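Local atomic coordinates of mitochondrial association factor 1 (Toxoplasma gondii, PDB entry 6BXS), a protein that is encoded at a parasite locus required for direct manipulation of host mitochondria and probably has the macro-domain fold, which in many relatives binds ADP-ribose. Residues R29-T34 against Y258-T263; P41-A46 against P210-R215; L55-V60 against T84-E89; H99-Q104 against S123-A128; I233-A238 against M269-K274. All blocks are in the same frame, centred on the assembly; numbering follows the deposited sequence.

Interaction 1: R29-T34 against Y258-T263. With SO4 (sulfate ion), chain E.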
# COMPACT_ATOMS: atom_id res chain seq x y z
N ARG A 29 14.45 -2.91 15.03
CA ARG A 29 14.71 -3.97 14.06
C ARG A 29 15.76 -3.55 13.03
O ARG A 29 16.18 -2.40 12.99
CB ARG A 29 13.41 -4.35 13.34
CG ARG A 29 12.23 -4.58 14.26
CD ARG A 29 10.97 -4.88 13.48
NE ARG A 29 9.80 -5.01 14.34
CZ ARG A 29 8.60 -5.40 13.92
NH1 ARG A 29 8.41 -5.71 12.65
NH2 ARG A 29 7.60 -5.48 14.78
N GLN A 30 16.16 -4.50 12.19
CA GLN A 30 17.17 -4.25 11.16
C GLN A 30 16.71 -3.16 10.20
O GLN A 30 15.57 -3.18 9.74
CB GLN A 30 17.47 -5.54 10.38
CG GLN A 30 18.96 -5.81 10.19
CD GLN A 30 19.65 -6.22 11.48
OE1 GLN A 30 18.99 -6.60 12.45
NE2 GLN A 30 20.97 -6.14 11.50
N ASP A 31 17.60 -2.23 9.90
CA ASP A 31 17.30 -1.09 9.03
C ASP A 31 16.13 -0.26 9.56
O ASP A 31 15.50 0.48 8.81
CB ASP A 31 17.01 -1.57 7.60
CG ASP A 31 18.19 -2.26 6.97
OD1 ASP A 31 18.97 -2.91 7.70
OD2 ASP A 31 18.35 -2.15 5.73
N GLY A 32 15.86 -0.39 10.86
CA GLY A 32 14.83 0.40 11.51
C GLY A 32 13.44 0.17 10.96
O GLY A 32 12.60 1.07 10.97
N PHE A 33 13.20 -1.05 10.49
CA PHE A 33 11.93 -1.41 9.85
C PHE A 33 10.73 -1.17 10.78
O PHE A 33 10.70 -1.64 11.91
CB PHE A 33 11.95 -2.88 9.41
CG PHE A 33 10.71 -3.32 8.68
CD1 PHE A 33 10.58 -3.10 7.32
CD2 PHE A 33 9.69 -3.96 9.36
CE1 PHE A 33 9.44 -3.51 6.65
CE2 PHE A 33 8.55 -4.37 8.69
CZ PHE A 33 8.43 -4.14 7.33
N THR A 34 9.75 -0.42 10.27
CA THR A 34 8.54 -0.12 11.03
C THR A 34 7.62 -1.34 11.10
O THR A 34 7.44 -2.03 10.11
CB THR A 34 7.78 1.06 10.39
OG1 THR A 34 8.68 2.16 10.20
CG2 THR A 34 6.61 1.50 11.26
N TYR A 258 9.67 3.54 7.98
CA TYR A 258 11.04 4.02 8.01
C TYR A 258 11.97 3.23 7.10
O TYR A 258 11.89 2.00 7.02
CB TYR A 258 11.59 3.98 9.43
CG TYR A 258 13.01 4.50 9.54
CD1 TYR A 258 13.27 5.86 9.64
CD2 TYR A 258 14.09 3.62 9.53
CE1 TYR A 258 14.56 6.33 9.74
CE2 TYR A 258 15.39 4.09 9.63
CZ TYR A 258 15.62 5.44 9.73
OH TYR A 258 16.91 5.91 9.83
N GLU A 259 12.85 3.95 6.42
CA GLU A 259 14.02 3.36 5.78
C GLU A 259 15.20 4.31 6.01
O GLU A 259 15.01 5.53 6.06
CB GLU A 259 13.78 3.09 4.29
CG GLU A 259 13.17 4.25 3.50
CD GLU A 259 14.20 5.25 3.01
OE1 GLU A 259 15.38 4.88 2.85
OE2 GLU A 259 13.81 6.42 2.77
N PRO A 260 16.42 3.75 6.17
CA PRO A 260 17.58 4.51 6.67
C PRO A 260 17.86 5.87 6.01
O PRO A 260 18.39 6.74 6.69
CB PRO A 260 18.74 3.55 6.39
CG PRO A 260 18.14 2.21 6.51
CD PRO A 260 16.75 2.33 5.95
N SER A 261 17.51 6.05 4.74
CA SER A 261 17.82 7.31 4.05
C SER A 261 16.75 8.39 4.24
O SER A 261 16.91 9.51 3.77
CB SER A 261 18.01 7.06 2.55
OG SER A 261 16.78 6.77 1.91
N ASP A 262 15.66 8.03 4.93
CA ASP A 262 14.58 8.97 5.24
C ASP A 262 14.08 9.68 3.98
O ASP A 262 13.69 10.85 4.01
CB ASP A 262 15.05 9.98 6.29
CG ASP A 262 14.28 9.87 7.61
OD1 ASP A 262 13.15 9.35 7.61
OD2 ASP A 262 14.82 10.32 8.64
N THR A 263 14.08 8.96 2.86
CA THR A 263 13.81 9.54 1.56
C THR A 263 12.36 10.02 1.42
O THR A 263 12.11 11.04 0.77
CB THR A 263 14.13 8.53 0.44
OG1 THR A 263 15.55 8.35 0.37
CG2 THR A 263 13.62 9.01 -0.91
S SO4 E . 4.41 -6.83 12.78
O1 SO4 E . 4.03 -8.20 12.42
O2 SO4 E . 5.31 -6.29 11.76
O3 SO4 E . 5.10 -6.84 14.07
O4 SO4 E . 3.21 -6.00 12.88
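Asp31 and Pro260 lie opposite each other with CA atoms 6.1 Å apart, as do Thr34 and Tyr258 at 5.7 Å, yet neither segment is a regular strand. Segment 29-34 passes through positive phi at Asp31 and Gly32 before extending, and segment 258-263 folds into a type I beta turn from Glu259 to Asp262. A single hydrogen bond joins the two: Tyr258 N donates to Thr34 OG1 (2.8 Å, N-H...O angle 147°). Most of the other contacts gather round the tyrosine. With its CG anti to the backbone N (chi1 -179°), the Tyr258 ring is carried over to the 31-32 backbone, where CD2 lies 3.3 Å from Gly32 O and 3.5 Å from Asp31 O, the latter in the ring plane at its edge. Pro260 extends the patch, its CD 3.6 Å from Asp31 O. From the first residue of the turn, the Glu259 carboxylate accepts bonds from Ser261 N, Ser261 OG and Thr263 N, tying the turn to the helix start. Arg29 grips a sulfate, probably from the crystallisation liquor, through NH2 to O3 (2.9 Å) and NH1 to O2, the sulfur in the guanidinium plane; Thr69, His159, Leu36 N and Tyr37 N also bind it. The contact joins the loop between strands 19-24 and 45-50 to the one leading from strand 253-256 into helix 263-276, with Leu230 of helix 230-248 packed against Ser261 and Thr263.

Interaction 2: P41-A46 against P210-R215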
# COMPACT_ATOMS: atom_id res chain seq x y z
N PRO A 41 -3.55 -0.43 18.78
CA PRO A 41 -3.86 0.76 17.99
C PRO A 41 -5.05 1.53 18.54
O PRO A 41 -5.95 0.93 19.14
CB PRO A 41 -4.17 0.19 16.61
CG PRO A 41 -4.76 -1.15 16.91
CD PRO A 41 -4.06 -1.66 18.14
N SER A 42 -5.05 2.85 18.35
CA SER A 42 -6.17 3.69 18.76
C SER A 42 -7.13 3.91 17.59
O SER A 42 -8.27 4.33 17.78
CB SER A 42 -5.67 5.02 19.30
OG SER A 42 -4.78 5.64 18.38
N LYS A 43 -6.66 3.63 16.38
CA LYS A 43 -7.47 3.78 15.18
C LYS A 43 -7.18 2.67 14.18
O LYS A 43 -6.23 1.90 14.35
CB LYS A 43 -7.22 5.15 14.54
CG LYS A 43 -5.82 5.33 13.99
CD LYS A 43 -5.50 6.80 13.72
CE LYS A 43 -5.38 7.59 15.01
NZ LYS A 43 -4.64 8.86 14.82
N ARG A 44 -8.00 2.59 13.15
CA ARG A 44 -7.89 1.52 12.16
C ARG A 44 -6.91 1.89 11.06
O ARG A 44 -7.25 2.62 10.13
CB ARG A 44 -9.26 1.20 11.56
CG ARG A 44 -10.37 1.01 12.60
CD ARG A 44 -11.69 0.66 11.92
NE ARG A 44 -11.49 -0.33 10.87
CZ ARG A 44 -11.38 -1.64 11.07
NH1 ARG A 44 -11.17 -2.44 10.04
NH2 ARG A 44 -11.47 -2.14 12.29
N VAL A 45 -5.69 1.38 11.17
CA VAL A 45 -4.63 1.66 10.21
C VAL A 45 -4.47 0.49 9.24
O VAL A 45 -4.24 -0.64 9.66
CB VAL A 45 -3.29 1.92 10.92
CG1 VAL A 45 -2.23 2.36 9.91
CG2 VAL A 45 -3.45 2.96 12.01
N ALA A 46 -4.59 0.78 7.95
CA ALA A 46 -4.37 -0.22 6.91
C ALA A 46 -2.99 -0.04 6.30
O ALA A 46 -2.67 1.03 5.78
CB ALA A 46 -5.44 -0.12 5.83
N PRO A 210 -14.03 1.10 8.61
CA PRO A 210 -13.40 2.16 7.82
C PRO A 210 -11.88 2.15 7.94
O PRO A 210 -11.34 1.73 8.96
CB PRO A 210 -13.98 3.44 8.43
CG PRO A 210 -14.28 3.07 9.83
CD PRO A 210 -14.73 1.64 9.79
N VAL A 211 -11.21 2.62 6.89
CA VAL A 211 -9.78 2.86 6.95
C VAL A 211 -9.56 4.29 7.41
O VAL A 211 -9.88 5.24 6.69
CB VAL A 211 -9.09 2.63 5.60
CG1 VAL A 211 -7.59 2.84 5.72
CG2 VAL A 211 -9.40 1.23 5.07
N GLU A 212 -9.03 4.44 8.62
CA GLU A 212 -8.87 5.76 9.23
C GLU A 212 -7.46 6.29 9.01
O GLU A 212 -7.21 7.49 9.14
CB GLU A 212 -9.21 5.68 10.72
CG GLU A 212 -10.50 4.92 10.99
CD GLU A 212 -10.89 4.91 12.45
OE1 GLU A 212 -12.02 5.34 12.77
OE2 GLU A 212 -10.09 4.45 13.29
N ALA A 213 -6.54 5.39 8.67
CA ALA A 213 -5.19 5.79 8.32
C ALA A 213 -4.56 4.73 7.42
O ALA A 213 -4.97 3.57 7.45
CB ALA A 213 -4.35 5.98 9.57
N ILE A 214 -3.59 5.14 6.61
CA ILE A 214 -2.82 4.20 5.81
C ILE A 214 -1.33 4.32 6.11
O ILE A 214 -0.78 5.42 6.13
CB ILE A 214 -3.07 4.38 4.29
CG1 ILE A 214 -2.99 5.86 3.90
CG2 ILE A 214 -4.43 3.81 3.92
CD1 ILE A 214 -3.07 6.09 2.40
N ARG A 215 -0.70 3.18 6.35
CA ARG A 215 0.72 3.10 6.64
C ARG A 215 1.48 2.66 5.39
O ARG A 215 1.32 1.53 4.93
CB ARG A 215 0.98 2.14 7.80
CG ARG A 215 2.44 2.00 8.21
CD ARG A 215 2.57 1.29 9.55
NE ARG A 215 1.92 2.03 10.63
CZ ARG A 215 1.85 1.62 11.89
NH1 ARG A 215 2.38 0.46 12.25
NH2 ARG A 215 1.24 2.37 12.80
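Val45 pairs with Ala213 and Ala46 with Ile214 in parallel register, and here the contact is tight. Ala46 N bonds to Ala213 O at 2.9 Å and Arg215 N to Ala46 O at 3.0 Å, while CA-H...O contacts fill in between. Val45 CG2 rests on Ala213 CB on one face of the sheet; on the other, Ala46 CB meets Val211 CG1 at 3.7 Å. Just before the strands Arg44 O accepts two donors, Glu212 N in the carbonyl plane and Ala213 N tilted from it. Arg44 N in turn donates to Glu212 OE2 on its anti side (2.8 Å, 166°). The Arg44 side chain bends at chi3 (44°), bringing NE to Pro210 O at 2.8 Å, in the guanidinium plane; its NH1 goes on to a salt bridge with Asp165 and its NH2 to Glu162 O. The looser margin is at Lys43, which is partly exposed: it meets Glu212 OE2 through CB alone, at 3.2 Å, and its amine makes just a weak, long ion pair with Glu253. Flanked by strands 253-256 and 166-170, strands 213-216 and 45-50 form part of the parallel centre of a mixed sheet, consistent with the macro-domain core.

Interaction 3: L55-V60 against T84-E89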
# COMPACT_ATOMS: atom_id res chain seq x y z
N LEU A 55 1.78 -10.45 -8.22
CA LEU A 55 0.60 -10.27 -7.37
C LEU A 55 0.43 -11.31 -6.26
O LEU A 55 -0.69 -11.56 -5.82
CB LEU A 55 -0.68 -10.26 -8.22
CG LEU A 55 -0.71 -9.34 -9.45
CD1 LEU A 55 -2.07 -9.42 -10.12
CD2 LEU A 55 -0.39 -7.90 -9.06
N PHE A 56 1.53 -11.90 -5.79
CA PHE A 56 1.46 -12.85 -4.68
C PHE A 56 1.88 -12.21 -3.36
O PHE A 56 2.68 -11.27 -3.35
CB PHE A 56 2.34 -14.07 -4.95
CG PHE A 56 3.80 -13.79 -4.83
CD1 PHE A 56 4.45 -13.91 -3.61
CD2 PHE A 56 4.54 -13.41 -5.93
CE1 PHE A 56 5.79 -13.64 -3.49
CE2 PHE A 56 5.89 -13.14 -5.82
CZ PHE A 56 6.52 -13.26 -4.60
N ILE A 57 1.35 -12.72 -2.26
CA ILE A 57 1.80 -12.34 -0.93
C ILE A 57 2.77 -13.39 -0.41
O ILE A 57 2.39 -14.54 -0.17
CB ILE A 57 0.61 -12.18 0.05
CG1 ILE A 57 -0.25 -10.99 -0.37
CG2 ILE A 57 1.12 -11.98 1.48
CD1 ILE A 57 -1.57 -10.89 0.35
N GLY A 58 4.02 -12.99 -0.24
CA GLY A 58 5.08 -13.90 0.15
C GLY A 58 6.43 -13.34 -0.25
O GLY A 58 6.57 -12.13 -0.43
N GLY A 59 7.42 -14.22 -0.38
CA GLY A 59 8.72 -13.82 -0.89
C GLY A 59 9.57 -13.06 0.11
O GLY A 59 9.68 -13.44 1.28
N VAL A 60 10.16 -11.96 -0.36
CA VAL A 60 11.14 -11.20 0.42
C VAL A 60 10.71 -9.75 0.62
O VAL A 60 9.66 -9.33 0.14
CB VAL A 60 12.52 -11.23 -0.27
CG1 VAL A 60 13.01 -12.67 -0.41
CG2 VAL A 60 12.45 -10.56 -1.64
N THR A 84 3.15 -21.52 0.61
CA THR A 84 2.69 -21.80 -0.75
C THR A 84 1.18 -21.60 -0.88
O THR A 84 0.70 -21.14 -1.92
CB THR A 84 3.04 -23.24 -1.18
OG1 THR A 84 2.49 -24.17 -0.24
CG2 THR A 84 4.55 -23.42 -1.25
N GLU A 85 0.44 -21.94 0.17
CA GLU A 85 -1.01 -21.72 0.19
C GLU A 85 -1.32 -20.24 0.03
O GLU A 85 -2.09 -19.84 -0.85
CB GLU A 85 -1.63 -22.23 1.49
CG GLU A 85 -1.72 -23.74 1.60
CD GLU A 85 -2.37 -24.19 2.90
OE1 GLU A 85 -3.45 -23.66 3.23
OE2 GLU A 85 -1.79 -25.06 3.59
N LEU A 86 -0.73 -19.43 0.90
CA LEU A 86 -0.96 -17.99 0.91
C LEU A 86 -0.51 -17.34 -0.39
O LEU A 86 -1.20 -16.47 -0.93
CB LEU A 86 -0.23 -17.35 2.10
CG LEU A 86 -0.25 -15.83 2.18
CD1 LEU A 86 -1.67 -15.28 2.14
CD2 LEU A 86 0.45 -15.37 3.45
N SER A 87 0.65 -17.76 -0.88
CA SER A 87 1.19 -17.23 -2.13
C SER A 87 0.24 -17.48 -3.29
O SER A 87 -0.10 -16.57 -4.04
CB SER A 87 2.55 -17.85 -2.44
OG SER A 87 3.59 -17.17 -1.75
N ALA A 88 -0.20 -18.73 -3.43
CA ALA A 88 -1.07 -19.11 -4.54
C ALA A 88 -2.45 -18.48 -4.41
O ALA A 88 -3.00 -17.99 -5.40
CB ALA A 88 -1.18 -20.63 -4.61
N GLU A 89 -3.02 -18.51 -3.21
CA GLU A 89 -4.38 -18.02 -3.03
C GLU A 89 -4.47 -16.51 -3.23
O GLU A 89 -5.34 -16.02 -3.95
CB GLU A 89 -4.91 -18.37 -1.64
CG GLU A 89 -6.43 -18.38 -1.56
CD GLU A 89 -6.96 -18.32 -0.14
OE1 GLU A 89 -6.27 -17.78 0.74
OE2 GLU A 89 -8.09 -18.81 0.08
O HOH W 1 3.08 -16.69 1.27
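Ile57, Ser87 and Leu86 bury the most surface here, and the Ile57 carbonyl is their common point. Ile57 O lies 3.8 Å from Leu86 CG and makes a CA-H...O contact with Ser87 CA at 3.5 Å. A water straddles the gap, donating to Ile57 O at 2.7 Å and accepting from Ser87 OG at 3.1 Å. The apolar half of the contact is Ile57 CG2 against Leu86 CD2 at 4.0 Å. Leu86 CG stands anti to its own backbone N (chi1 174°), which carries the branched end in toward the loop, where Ala67, Ile70 and Ile71 of helix 61-76 also meet it. Phe56 adds a smaller contact: its CB is 3.6 Å from Ser87 O, and one ring corner, CD1, is 3.9 Å from Ser87 OG. Close by, Ser90 OG is bonded to Ile57 N, a second tie between loop and helix. The Gly58-Gly59-Val60 sequence, in the loop from strand 45-50 to helix 61-76, resembles the glycine-rich loop at the same place in macro domains, which in ADP-ribose-binding relatives borders the ligand; helix 83-103 packs on Phe56 and Ile57, just before the glycines.

Interaction 4: H99-Q104 against S123-A128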
# COMPACT_ATOMS: atom_id res chain seq x y z
N HIS A 99 -8.41 -8.04 -13.23
CA HIS A 99 -9.12 -8.17 -14.50
C HIS A 99 -10.44 -7.42 -14.44
O HIS A 99 -10.79 -6.68 -15.36
CB HIS A 99 -9.35 -9.64 -14.84
CG HIS A 99 -8.18 -10.30 -15.50
ND1 HIS A 99 -7.72 -11.54 -15.12
CD2 HIS A 99 -7.39 -9.90 -16.52
CE1 HIS A 99 -6.69 -11.88 -15.87
NE2 HIS A 99 -6.46 -10.89 -16.73
N ASP A 100 -11.17 -7.59 -13.34
CA ASP A 100 -12.42 -6.87 -13.12
C ASP A 100 -12.18 -5.36 -13.01
O ASP A 100 -12.93 -4.56 -13.57
CB ASP A 100 -13.13 -7.37 -11.86
CG ASP A 100 -13.54 -8.83 -11.96
OD1 ASP A 100 -13.67 -9.34 -13.09
OD2 ASP A 100 -13.75 -9.45 -10.90
N ALA A 101 -11.14 -4.98 -12.28
CA ALA A 101 -10.83 -3.57 -12.07
C ALA A 101 -10.49 -2.88 -13.39
O ALA A 101 -10.89 -1.73 -13.61
CB ALA A 101 -9.67 -3.43 -11.09
N GLU A 102 -9.77 -3.58 -14.25
CA GLU A 102 -9.35 -3.03 -15.54
C GLU A 102 -10.53 -2.80 -16.47
O GLU A 102 -10.47 -1.93 -17.34
CB GLU A 102 -8.32 -3.96 -16.19
CG GLU A 102 -6.92 -3.84 -15.59
CD GLU A 102 -5.93 -4.81 -16.22
OE1 GLU A 102 -4.72 -4.69 -15.93
OE2 GLU A 102 -6.36 -5.68 -17.01
N ARG A 103 -11.59 -3.58 -16.31
CA ARG A 103 -12.82 -3.39 -17.08
C ARG A 103 -13.45 -2.04 -16.78
O ARG A 103 -14.07 -1.42 -17.65
CB ARG A 103 -13.84 -4.49 -16.77
CG ARG A 103 -13.51 -5.87 -17.28
CD ARG A 103 -14.47 -6.88 -16.66
NE ARG A 103 -14.72 -8.04 -17.51
CZ ARG A 103 -14.08 -9.20 -17.43
NH1 ARG A 103 -14.40 -10.19 -18.25
NH2 ARG A 103 -13.12 -9.39 -16.53
N GLN A 104 -13.29 -1.59 -15.53
CA GLN A 104 -13.93 -0.37 -15.05
C GLN A 104 -12.94 0.47 -14.24
O GLN A 104 -12.99 0.47 -13.02
CB GLN A 104 -15.14 -0.71 -14.19
CG GLN A 104 -16.29 -1.35 -14.93
CD GLN A 104 -17.36 -1.87 -13.99
OE1 GLN A 104 -17.24 -2.96 -13.43
NE2 GLN A 104 -18.42 -1.08 -13.80
N SER A 123 -12.41 -9.05 -0.48
CA SER A 123 -11.31 -8.52 -1.27
C SER A 123 -11.79 -7.52 -2.31
O SER A 123 -12.79 -7.74 -2.99
CB SER A 123 -10.56 -9.66 -1.96
OG SER A 123 -10.07 -10.58 -1.00
N PHE A 124 -11.05 -6.42 -2.42
CA PHE A 124 -11.39 -5.32 -3.32
C PHE A 124 -10.22 -5.01 -4.24
O PHE A 124 -9.09 -5.39 -3.95
CB PHE A 124 -11.77 -4.07 -2.53
CG PHE A 124 -12.90 -4.27 -1.56
CD1 PHE A 124 -12.69 -4.90 -0.34
CD2 PHE A 124 -14.17 -3.81 -1.85
CE1 PHE A 124 -13.73 -5.08 0.55
CE2 PHE A 124 -15.21 -3.98 -0.96
CZ PHE A 124 -14.99 -4.62 0.24
N ALA A 125 -10.50 -4.32 -5.33
CA ALA A 125 -9.45 -3.83 -6.22
C ALA A 125 -9.87 -2.52 -6.88
O ALA A 125 -11.05 -2.21 -6.97
CB ALA A 125 -9.11 -4.87 -7.26
N TYR A 126 -8.88 -1.77 -7.34
CA TYR A 126 -9.10 -0.44 -7.89
C TYR A 126 -7.88 -0.02 -8.70
O TYR A 126 -6.75 -0.17 -8.23
CB TYR A 126 -9.38 0.56 -6.76
CG TYR A 126 -9.60 2.00 -7.19
CD1 TYR A 126 -8.53 2.82 -7.55
CD2 TYR A 126 -10.87 2.57 -7.18
CE1 TYR A 126 -8.72 4.13 -7.93
CE2 TYR A 126 -11.07 3.88 -7.55
CZ TYR A 126 -10.00 4.66 -7.92
OH TYR A 126 -10.20 5.98 -8.29
N VAL A 127 -8.10 0.47 -9.91
CA VAL A 127 -7.04 1.07 -10.71
C VAL A 127 -7.47 2.44 -11.21
O VAL A 127 -8.58 2.61 -11.71
CB VAL A 127 -6.63 0.19 -11.92
CG1 VAL A 127 -5.81 -1.00 -11.46
CG2 VAL A 127 -7.85 -0.25 -12.71
N ALA A 128 -6.58 3.42 -11.06
CA ALA A 128 -6.82 4.76 -11.57
C ALA A 128 -6.65 4.76 -13.08
O ALA A 128 -7.37 5.46 -13.80
CB ALA A 128 -5.88 5.75 -10.91
O HOH W 2 -10.85 -0.16 -11.05
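This is a small helix-on-sheet contact, buried and almost wholly apolar, in which Ala101 near the C-terminal end of helix 83-103 lies on Ala125 near the end of strand 120-126 and on Val127 just beyond it. The nearest CA atoms, of Ala101 and Tyr126, are 5.5 Å apart, a close approach consistent with the alanines that face each other there. Ala101 CB points at the strand and touches two methyl groups, Ala125 CB at 4.1 Å and Val127 CG2 at 4.0 Å. Val127 CG2 sits between its backbone N and carbonyl carbon (chi1 -75° for CG1), and this same methyl comes to 3.5 Å from Ala101 O, so one branch of the valine covers both the methyl and the carbonyl of the alanine. The polar part of the contact lies toward Gln104. There the bonds from Arg103 N to His99 O and Asp100 O are both weak, whereas Gln104 N reaches Ala101 O at 3.1 Å. A water accepts from Val127 N and lies 3.0 Å from Gln104 O, to which it can donate, though other acceptors compete for its protons. Leu97 and Leu98 of the same helix continue the apolar surface over Ala125 and Val127, and Val109 of the edge strand 109-111 lies against both alanines. Phe124 turns to the other side of the strand and meets Tyr200 of helix 179-202 edge-to-face. Helices thus cover both faces of the sheet, the layered alpha/beta/alpha sandwich expected of a macro domain.

Interaction 5: I233-A238 against M269-K274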
# COMPACT_ATOMS: atom_id res chain seq x y z
N ILE A 233 13.05 9.02 -6.33
CA ILE A 233 11.91 8.25 -5.86
C ILE A 233 11.17 9.00 -4.76
O ILE A 233 9.94 8.93 -4.68
CB ILE A 233 12.36 6.86 -5.35
CG1 ILE A 233 12.95 6.06 -6.51
CG2 ILE A 233 11.19 6.12 -4.70
CD1 ILE A 233 13.36 4.64 -6.17
N GLY A 234 11.91 9.71 -3.92
CA GLY A 234 11.30 10.55 -2.90
C GLY A 234 10.46 11.65 -3.53
O GLY A 234 9.36 11.95 -3.06
N ARG A 235 10.98 12.24 -4.60
CA ARG A 235 10.28 13.30 -5.31
C ARG A 235 9.05 12.75 -6.04
O ARG A 235 7.99 13.38 -6.06
CB ARG A 235 11.21 13.98 -6.32
CG ARG A 235 12.40 14.69 -5.69
CD ARG A 235 11.97 15.82 -4.78
NE ARG A 235 11.06 16.75 -5.45
CZ ARG A 235 9.83 17.06 -5.05
NH1 ARG A 235 9.11 17.91 -5.76
NH2 ARG A 235 9.32 16.54 -3.94
N ALA A 236 9.19 11.57 -6.63
CA ALA A 236 8.08 10.92 -7.32
C ALA A 236 6.95 10.62 -6.34
O ALA A 236 5.77 10.83 -6.65
CB ALA A 236 8.55 9.65 -8.00
N ASN A 237 7.32 10.13 -5.17
CA ASN A 237 6.35 9.83 -4.12
C ASN A 237 5.69 11.09 -3.59
O ASN A 237 4.47 11.14 -3.42
CB ASN A 237 7.03 9.08 -2.97
CG ASN A 237 6.11 8.88 -1.78
OD1 ASN A 237 5.21 8.04 -1.82
ND2 ASN A 237 6.33 9.65 -0.73
N ALA A 238 6.49 12.12 -3.32
CA ALA A 238 5.97 13.38 -2.80
C ALA A 238 4.95 13.99 -3.75
O ALA A 238 3.86 14.36 -3.34
CB ALA A 238 7.11 14.35 -2.54
N MET A 269 9.44 17.11 2.25
CA MET A 269 10.03 18.35 2.75
C MET A 269 10.35 19.28 1.59
O MET A 269 10.12 20.49 1.66
CB MET A 269 11.31 18.07 3.54
CG MET A 269 11.10 17.48 4.93
SD MET A 269 10.43 18.65 6.13
CE MET A 269 8.72 18.13 6.15
N GLU A 270 10.86 18.70 0.51
CA GLU A 270 11.22 19.46 -0.68
C GLU A 270 9.98 20.01 -1.37
O GLU A 270 9.98 21.14 -1.86
CB GLU A 270 12.03 18.59 -1.65
CG GLU A 270 12.55 19.34 -2.86
CD GLU A 270 13.68 18.61 -3.57
OE1 GLU A 270 14.49 17.94 -2.89
OE2 GLU A 270 13.75 18.70 -4.82
N SER A 271 8.91 19.22 -1.40
CA SER A 271 7.64 19.65 -1.97
C SER A 271 7.06 20.81 -1.17
O SER A 271 6.52 21.76 -1.74
CB SER A 271 6.65 18.49 -2.03
OG SER A 271 6.97 17.60 -3.09
N GLU A 272 7.16 20.71 0.15
CA GLU A 272 6.67 21.75 1.05
C GLU A 272 7.43 23.05 0.82
O GLU A 272 6.83 24.12 0.74
CB GLU A 272 6.81 21.30 2.51
CG GLU A 272 6.34 22.31 3.55
CD GLU A 272 4.82 22.40 3.65
OE1 GLU A 272 4.13 21.92 2.73
OE2 GLU A 272 4.33 22.96 4.65
N ARG A 273 8.75 22.94 0.72
CA ARG A 273 9.61 24.09 0.48
C ARG A 273 9.26 24.74 -0.86
O ARG A 273 9.21 25.96 -0.98
CB ARG A 273 11.08 23.67 0.50
CG ARG A 273 12.07 24.81 0.63
CD ARG A 273 12.32 25.20 2.08
NE ARG A 273 13.58 25.93 2.24
CZ ARG A 273 14.77 25.35 2.35
NH1 ARG A 273 14.89 24.03 2.31
NH2 ARG A 273 15.86 26.10 2.49
N LYS A 274 9.01 23.90 -1.86
CA LYS A 274 8.69 24.38 -3.20
C LYS A 274 7.33 25.06 -3.23
O LYS A 274 7.12 26.03 -3.96
CB LYS A 274 8.71 23.22 -4.20
CG LYS A 274 9.67 23.43 -5.36
CD LYS A 274 10.12 22.10 -5.96
CE LYS A 274 11.32 22.29 -6.87
NZ LYS A 274 11.82 21.00 -7.41
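Arg235 and Ala238 face Glu270 and Ser271 where the short helical segments 233-238 and 269-274 cross at -61°, their axes 9.7 Å apart at closest. Arg235 carries most of the contact, while Ala238 and Ser271 meet directly. Bends at chi2 (-62°) and chi3 fold the arginine chain and bring its guanidinium to Ser271. NH2 then gives a nearly straight bond to Ser271 OG (2.7 Å, N-H...O angle 166°), with the serine oxygen at the edge and in the guanidinium plane. That hydroxyl also bonds to Glu242 OE2, so Ser271 links two charged groups; these two bonds would help fix its rotation. Ala238 CB packs 3.3 Å from Ser271 OG. Glu270 comes in differently, roughly at right angles to the arginine. Its extended chain passes over one face of the guanidinium, with CG 3.9 Å above the plane and offset toward the rim, and its OE2 sits 3.4 Å from Arg235 NE. That oxygen is well out of the plane, so the pairing is a salt bridge by charge alone, with no N-H aimed at it. A bound sulfate lies about 3 Å from the Glu270 side chain. Lys274 NZ adds a long ion pair to Glu270 OE2 at 4.0 Å, completing a network in which the carboxylate probably eases the closeness of the two cations, Arg235 NH1 and Lys274 NZ, 4.4 Å apart. Helix 230-248 connects the neighbouring parallel strands 213-216 and 253-256 as a beta-alpha-beta crossover, and helix 263-276, the last of the chain, packs against it at the rim of the alpha/beta fold.

Interactions 2, 3 and 4 are mainly buried, whereas interactions 1 and 5 are partly exposed; chemistry follows place. Strand pairing in interaction 2 relies on backbone bonds, interaction 4 on methyl packing and interaction 3 on a carbonyl plus one aliphatic pair, each of these two with a bridging water. Interaction 1 has one backbone-to-hydroxyl bond and a tyrosine on carbonyls; interaction 5 uses charged side chains. Interactions 3 and 4 use helix 83-103 toward its two ends, their centres about 20 Å apart. Interactions 2 and 4 reach the same sheet. Interactions 1 and 5 touch through Thr263 CG2 and Gly234 CA, 3.4 Å apart, and segment 258-263 runs into the helix used by interaction 5.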